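Local coordinates for ABC transporter, periplasmic substrate-binding protein (Thermotoga maritima, PDB 2HPG) that probably captures a small solute in the periplasm and delivers it to a tripartite ATP-independent (TRAP) membrane transporter, at residues W120-E123 with L124-F128; A200-T203 with Y204-Y208; V283-A286 with S287-D290. One frame throughout, in Å; residues are numbered along the deposited sequence.

How the contacts relate
The three contacts are local, each between adjoining pieces of chain, but they differ in depth and chemistry. Contact 1 is the last part of helix 115-128, partly buried near the surface, about 33 Å centre to centre from contact 2 and on the opposite side of the chain's centre. It sets leucines against strand 130-146 and charged or polar side chains round the rest of the turn. Contact 2 is the buried one, a threonine-capped passage from strand to helix. Contact 3, partly buried like contact 1, is a 3-10 turn leaving strand 282-284. Contacts 2 and 3 reach the same sheet and touch through Y204 OH and V283 CG1, 3.5 Å apart; E221 bonds to Y204 OH and weakly to A286 N.

Contact 1 of 3, residues W120-E123 with L124-F128; sequences WLKE and LEQRF
Four backbone hydrogen bonds of i to i+4 spacing tie W120-E123 to L124-F128 within helix 115-128: L124 N to W120 O, E125 N to L121 O, Q126 N to K122 O and R127 N to E123 O. The bond from Q126 N to K122 O is the straightest, 2.9 Å long with an N-H...O angle of 168°. By contrast, E125 N lies above the plane of the L121 carbonyl, at 3.2 Å from its O. A further turn is closed weakly by F128 N on L124 O.

The apolar contact is made by the buried L124 and the partly exposed L121. L121 CD2 and L124 CD1 approach to 4.3 Å, and both residues also touch V132 of strand 130-146. Apart from this pair, the F128 ring meets a backbone carbonyl, its CD2 lying 3.6 Å from E123 O, and makes an edge-to-face contact with Y80.

Among the polar side chains, the aliphatic carbons of K122 lie against the Q126 amide. K122 has CG anti to its backbone N (chi1 -171°) and runs out fully extended, crossing the likewise extended Q126 at a slant; its CE is 3.3 Å from Q126 NE2, and its CG is 3.8 Å from Q126 CD. E123 and R127, four residues apart, have opposite charges, but E123 OE1 and R127 NE stay 6.2 Å apart. The backbone bonds thus keep the helical turn, L121 and L124 probably seat it on strand 130-146, and charge attraction is likely to add little.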
# COMPACT_ATOMS: atom_id res chain seq x y z
N TRP A 120 -2.89 -14.77 -11.38
CA TRP A 120 -3.00 -13.33 -11.62
C TRP A 120 -1.67 -12.72 -12.02
O TRP A 120 -1.65 -11.81 -12.85
CB TRP A 120 -3.48 -12.60 -10.36
CG TRP A 120 -4.86 -12.93 -9.94
CD1 TRP A 120 -5.87 -13.40 -10.72
CD2 TRP A 120 -5.41 -12.78 -8.62
NE1 TRP A 120 -7.01 -13.57 -9.97
CE2 TRP A 120 -6.76 -13.20 -8.68
CE3 TRP A 120 -4.90 -12.34 -7.40
CZ2 TRP A 120 -7.60 -13.19 -7.56
CZ3 TRP A 120 -5.73 -12.32 -6.29
CH2 TRP A 120 -7.07 -12.74 -6.38
N LEU A 121 -0.58 -13.19 -11.42
CA LEU A 121 0.75 -12.65 -11.67
C LEU A 121 1.28 -13.05 -13.03
O LEU A 121 2.07 -12.33 -13.63
CB LEU A 121 1.73 -13.08 -10.58
CG LEU A 121 1.41 -12.59 -9.17
CD1 LEU A 121 2.48 -13.08 -8.18
CD2 LEU A 121 1.25 -11.07 -9.14
N LYS A 122 0.85 -14.22 -13.50
CA LYS A 122 1.20 -14.70 -14.83
C LYS A 122 0.44 -13.92 -15.89
O LYS A 122 0.98 -13.65 -16.95
CB LYS A 122 0.87 -16.18 -14.96
CG LYS A 122 1.38 -16.82 -16.24
CD LYS A 122 1.26 -18.33 -16.16
CE LYS A 122 1.76 -19.03 -17.42
NZ LYS A 122 1.75 -20.51 -17.23
N GLU A 123 -0.82 -13.57 -15.61
CA GLU A 123 -1.63 -12.72 -16.49
C GLU A 123 -1.09 -11.30 -16.58
O GLU A 123 -1.14 -10.69 -17.64
CB GLU A 123 -3.09 -12.67 -16.03
CG GLU A 123 -3.80 -14.02 -16.10
CD GLU A 123 -5.21 -14.04 -15.48
OE1 GLU A 123 -5.70 -13.00 -14.97
OE2 GLU A 123 -5.84 -15.12 -15.51
N LEU A 124 -0.59 -10.77 -15.47
CA LEU A 124 -0.00 -9.43 -15.46
C LEU A 124 1.24 -9.41 -16.34
O LEU A 124 1.45 -8.48 -17.09
CB LEU A 124 0.37 -8.98 -14.04
CG LEU A 124 -0.72 -8.29 -13.21
CD1 LEU A 124 -0.21 -8.06 -11.79
CD2 LEU A 124 -1.18 -6.98 -13.85
N GLU A 125 2.04 -10.46 -16.23
CA GLU A 125 3.26 -10.58 -16.99
C GLU A 125 2.99 -10.78 -18.49
O GLU A 125 3.50 -10.03 -19.32
CB GLU A 125 4.08 -11.74 -16.43
CG GLU A 125 5.49 -11.86 -16.99
CD GLU A 125 6.43 -12.54 -16.01
OE1 GLU A 125 5.92 -13.19 -15.06
OE2 GLU A 125 7.67 -12.42 -16.18
N GLN A 126 2.18 -11.79 -18.82
CA GLN A 126 1.89 -12.14 -20.21
C GLN A 126 1.03 -11.12 -20.94
O GLN A 126 1.40 -10.67 -22.03
CB GLN A 126 1.23 -13.52 -20.31
CG GLN A 126 2.14 -14.65 -19.86
CD GLN A 126 1.52 -16.05 -19.99
OE1 GLN A 126 0.30 -16.21 -20.10
NE2 GLN A 126 2.38 -17.07 -19.97
N ARG A 127 -0.11 -10.75 -20.37
CA ARG A 127 -1.00 -9.81 -21.03
C ARG A 127 -0.51 -8.36 -20.99
O ARG A 127 -0.81 -7.59 -21.91
CB ARG A 127 -2.41 -9.87 -20.44
CG ARG A 127 -3.14 -11.16 -20.76
CD ARG A 127 -4.46 -11.29 -20.01
NE ARG A 127 -5.52 -10.47 -20.59
CZ ARG A 127 -6.25 -10.79 -21.67
NH1 ARG A 127 -6.04 -11.94 -22.34
NH2 ARG A 127 -7.19 -9.96 -22.10
N PHE A 128 0.20 -7.98 -19.93
CA PHE A 128 0.54 -6.58 -19.71
C PHE A 128 2.03 -6.27 -19.56
O PHE A 128 2.40 -5.11 -19.46
CB PHE A 128 -0.22 -6.04 -18.49
CG PHE A 128 -1.72 -6.23 -18.57
CD1 PHE A 128 -2.52 -5.30 -19.23
CD2 PHE A 128 -2.32 -7.35 -18.02
CE1 PHE A 128 -3.91 -5.48 -19.33
CE2 PHE A 128 -3.71 -7.54 -18.11
CZ PHE A 128 -4.50 -6.60 -18.76

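Contact 2 of 3, residues A200-T203 with Y204-Y208; sequences AELT and YANVY
T203 caps the helix that begins at Y204: its OG1 accepts from N206 N at 3.1 Å, with an N-H...O angle of 164°. The hydroxyl is placed there by chi1 of 66°, which sets OG1 between the backbone N and the carbonyl carbon. The T203 carbonyl opens the helical ladder, its O taking V207 N at 3.1 Å with the donor tilted only 18° from the carbonyl plane.

The tight side combines this cap with L202 and V207. V207 CG2 sits 3.3 Å from T203 O and 3.9 Å from L202 CB, while L202 crosses N206 at about a right angle, CB to CB at 3.8 Å. F185 and L212 pack on L202 as well. The contact is looser at A205, whose CB is 3.9 Å from T203 OG1 and also touches Y272 of helix 243-278. From the same helix, the carboxylate of E269 accepts from Y204 N and A205 N. With a valine in place of T203, N206 N would probably be left without its capping acceptor and the first turn would be less firmly fixed.

This is a classic N-cap at a strand-to-helix junction, joining strand 199-202 of the mixed sheet to helix 204-209 in a periplasmic solute-binding fold.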
# COMPACT_ATOMS: atom_id res chain seq x y z
N ALA A 200 -9.55 12.91 6.63
CA ALA A 200 -8.77 12.01 5.79
C ALA A 200 -8.72 10.65 6.46
O ALA A 200 -9.38 10.41 7.46
CB ALA A 200 -7.35 12.57 5.58
N GLU A 201 -7.94 9.74 5.89
CA GLU A 201 -7.77 8.43 6.47
C GLU A 201 -6.35 8.03 6.12
O GLU A 201 -5.99 8.01 4.95
CB GLU A 201 -8.85 7.47 5.95
CG GLU A 201 -8.97 7.33 4.47
CD GLU A 201 -8.01 6.34 3.85
OE1 GLU A 201 -7.65 6.51 2.68
OE2 GLU A 201 -7.61 5.39 4.53
N LEU A 202 -5.52 7.84 7.13
CA LEU A 202 -4.07 7.85 6.97
C LEU A 202 -3.41 7.02 8.06
O LEU A 202 -4.06 6.59 9.00
CB LEU A 202 -3.53 9.29 7.06
CG LEU A 202 -3.91 10.28 5.95
CD1 LEU A 202 -3.47 11.71 6.32
CD2 LEU A 202 -3.35 9.91 4.57
N THR A 203 -2.10 6.80 7.93
CA THR A 203 -1.30 6.25 9.00
C THR A 203 -0.86 7.37 9.95
O THR A 203 -0.95 8.53 9.59
CB THR A 203 -0.04 5.63 8.43
OG1 THR A 203 0.75 6.67 7.88
CG2 THR A 203 -0.40 4.61 7.35
N TYR A 204 -0.38 7.02 11.14
CA TYR A 204 0.09 8.00 12.11
C TYR A 204 1.32 8.76 11.58
O TYR A 204 1.49 9.95 11.85
CB TYR A 204 0.41 7.32 13.45
CG TYR A 204 -0.80 7.01 14.35
CD1 TYR A 204 -1.37 7.99 15.13
CD2 TYR A 204 -1.33 5.72 14.44
CE1 TYR A 204 -2.40 7.72 15.98
CE2 TYR A 204 -2.39 5.44 15.29
CZ TYR A 204 -2.92 6.45 16.04
OH TYR A 204 -3.99 6.24 16.90
N ALA A 205 2.19 8.07 10.85
CA ALA A 205 3.36 8.72 10.21
C ALA A 205 2.91 9.81 9.24
O ALA A 205 3.45 10.91 9.24
CB ALA A 205 4.21 7.68 9.48
N ASN A 206 1.93 9.49 8.40
CA ASN A 206 1.39 10.47 7.44
C ASN A 206 0.84 11.67 8.19
O ASN A 206 1.09 12.83 7.83
CB ASN A 206 0.21 9.89 6.64
CG ASN A 206 0.59 8.79 5.66
OD1 ASN A 206 1.74 8.68 5.21
ND2 ASN A 206 -0.38 7.95 5.34
N VAL A 207 0.04 11.40 9.22
CA VAL A 207 -0.60 12.48 9.99
C VAL A 207 0.47 13.32 10.68
O VAL A 207 0.42 14.55 10.64
CB VAL A 207 -1.58 11.94 11.04
CG1 VAL A 207 -2.07 13.08 11.97
CG2 VAL A 207 -2.77 11.23 10.35
N TYR A 208 1.45 12.67 11.30
CA TYR A 208 2.47 13.43 12.02
C TYR A 208 3.39 14.26 11.09
O TYR A 208 3.65 15.46 11.32
CB TYR A 208 3.33 12.52 12.89
CG TYR A 208 4.30 13.33 13.77
CD1 TYR A 208 3.85 13.93 14.92
CD2 TYR A 208 5.64 13.49 13.41
CE1 TYR A 208 4.72 14.69 15.72
CE2 TYR A 208 6.51 14.24 14.19
CZ TYR A 208 6.04 14.84 15.36
OH TYR A 208 6.88 15.60 16.18

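Contact 3 of 3, residues V283-A286 with S287-D290; sequences VIPA and SEID
The carboxylate of E288 lays one face over the CD-CG side of the P285 ring, with E288 CD 3.6 Å from P285 CD and OE2 3.5 Å from the same ring carbon. I284 CG2 lies against that same face, nearest OE1 at 4.0 Å, so the face rests on both the proline ring carbons and the isoleucine methyl. Beyond the turn, OE1 forms a long, weak ion pair with R151. The pair of P285 and E288 lies across a 3-10 turn that leads from strand 282-284 toward helix 291-305 in the solute-binding fold.

Two successive i to i+3 hydrogen bonds define the turn. E288 N reaches P285 O at 3.0 Å and I289 N reaches A286 O at 2.7 Å; in both, the donor stands well above the carbonyl plane, 55° and 49° out of it. E288 follows the proline because CG is anti to its own carbonyl carbon (chi1 -70°) and the chain then extends back across the ring.

On the buried side, I289 folds beneath the turn. It crosses I284 at about a right angle, CG1 lying 3.9 Å from I284 CG2, and also packs on T222 of strand 218-234, while I284 is held to that strand by backbone bonds to M219 and E221. D290 then caps the coming helix, its OD1 taking a weak bond from A293 N. Within the turn itself, the I289 side chain ends with CD1 3.5 Å from I284 O.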
# COMPACT_ATOMS: atom_id res chain seq x y z
N VAL A 283 -7.14 10.07 20.48
CA VAL A 283 -7.25 8.76 19.84
C VAL A 283 -8.49 8.08 20.32
O VAL A 283 -8.70 7.98 21.52
CB VAL A 283 -6.04 7.89 20.17
CG1 VAL A 283 -6.20 6.49 19.59
CG2 VAL A 283 -4.80 8.53 19.63
N ILE A 284 -9.34 7.62 19.39
CA ILE A 284 -10.45 6.73 19.70
C ILE A 284 -9.94 5.32 19.46
O ILE A 284 -9.76 4.92 18.32
CB ILE A 284 -11.66 7.00 18.81
CG1 ILE A 284 -12.03 8.49 18.85
CG2 ILE A 284 -12.82 6.15 19.25
CD1 ILE A 284 -12.36 9.01 20.23
N PRO A 285 -9.65 4.56 20.54
CA PRO A 285 -8.98 3.28 20.38
C PRO A 285 -9.87 2.26 19.70
O PRO A 285 -11.08 2.43 19.67
CB PRO A 285 -8.68 2.82 21.82
CG PRO A 285 -9.16 3.88 22.71
CD PRO A 285 -9.95 4.87 21.95
N ALA A 286 -9.25 1.22 19.15
CA ALA A 286 -9.98 0.20 18.39
C ALA A 286 -11.09 -0.42 19.24
O ALA A 286 -12.23 -0.56 18.80
CB ALA A 286 -9.01 -0.88 17.86
N SER A 287 -10.75 -0.75 20.49
CA SER A 287 -11.70 -1.35 21.42
C SER A 287 -12.96 -0.53 21.67
O SER A 287 -13.96 -1.08 22.13
CB SER A 287 -11.01 -1.62 22.75
OG SER A 287 -10.64 -0.40 23.38
N GLU A 288 -12.94 0.76 21.37
CA GLU A 288 -14.13 1.60 21.47
C GLU A 288 -14.93 1.67 20.17
O GLU A 288 -15.94 2.38 20.09
CB GLU A 288 -13.73 3.02 21.82
CG GLU A 288 -13.22 3.21 23.22
CD GLU A 288 -13.16 4.68 23.60
OE1 GLU A 288 -13.91 5.51 23.02
OE2 GLU A 288 -12.35 5.01 24.49
N ILE A 289 -14.47 0.98 19.14
CA ILE A 289 -15.07 1.12 17.82
C ILE A 289 -15.76 -0.17 17.45
O ILE A 289 -15.26 -1.25 17.72
CB ILE A 289 -14.00 1.52 16.77
CG1 ILE A 289 -13.45 2.92 17.11
CG2 ILE A 289 -14.60 1.50 15.37
CD1 ILE A 289 -12.21 3.34 16.34
N ASP A 290 -16.93 -0.02 16.83
CA ASP A 290 -17.69 -1.16 16.36
C ASP A 290 -17.08 -1.66 15.04
O ASP A 290 -17.62 -1.39 13.99
CB ASP A 290 -19.14 -0.72 16.14
CG ASP A 290 -20.07 -1.90 15.98
OD1 ASP A 290 -19.58 -3.05 15.94
OD2 ASP A 290 -21.30 -1.65 15.91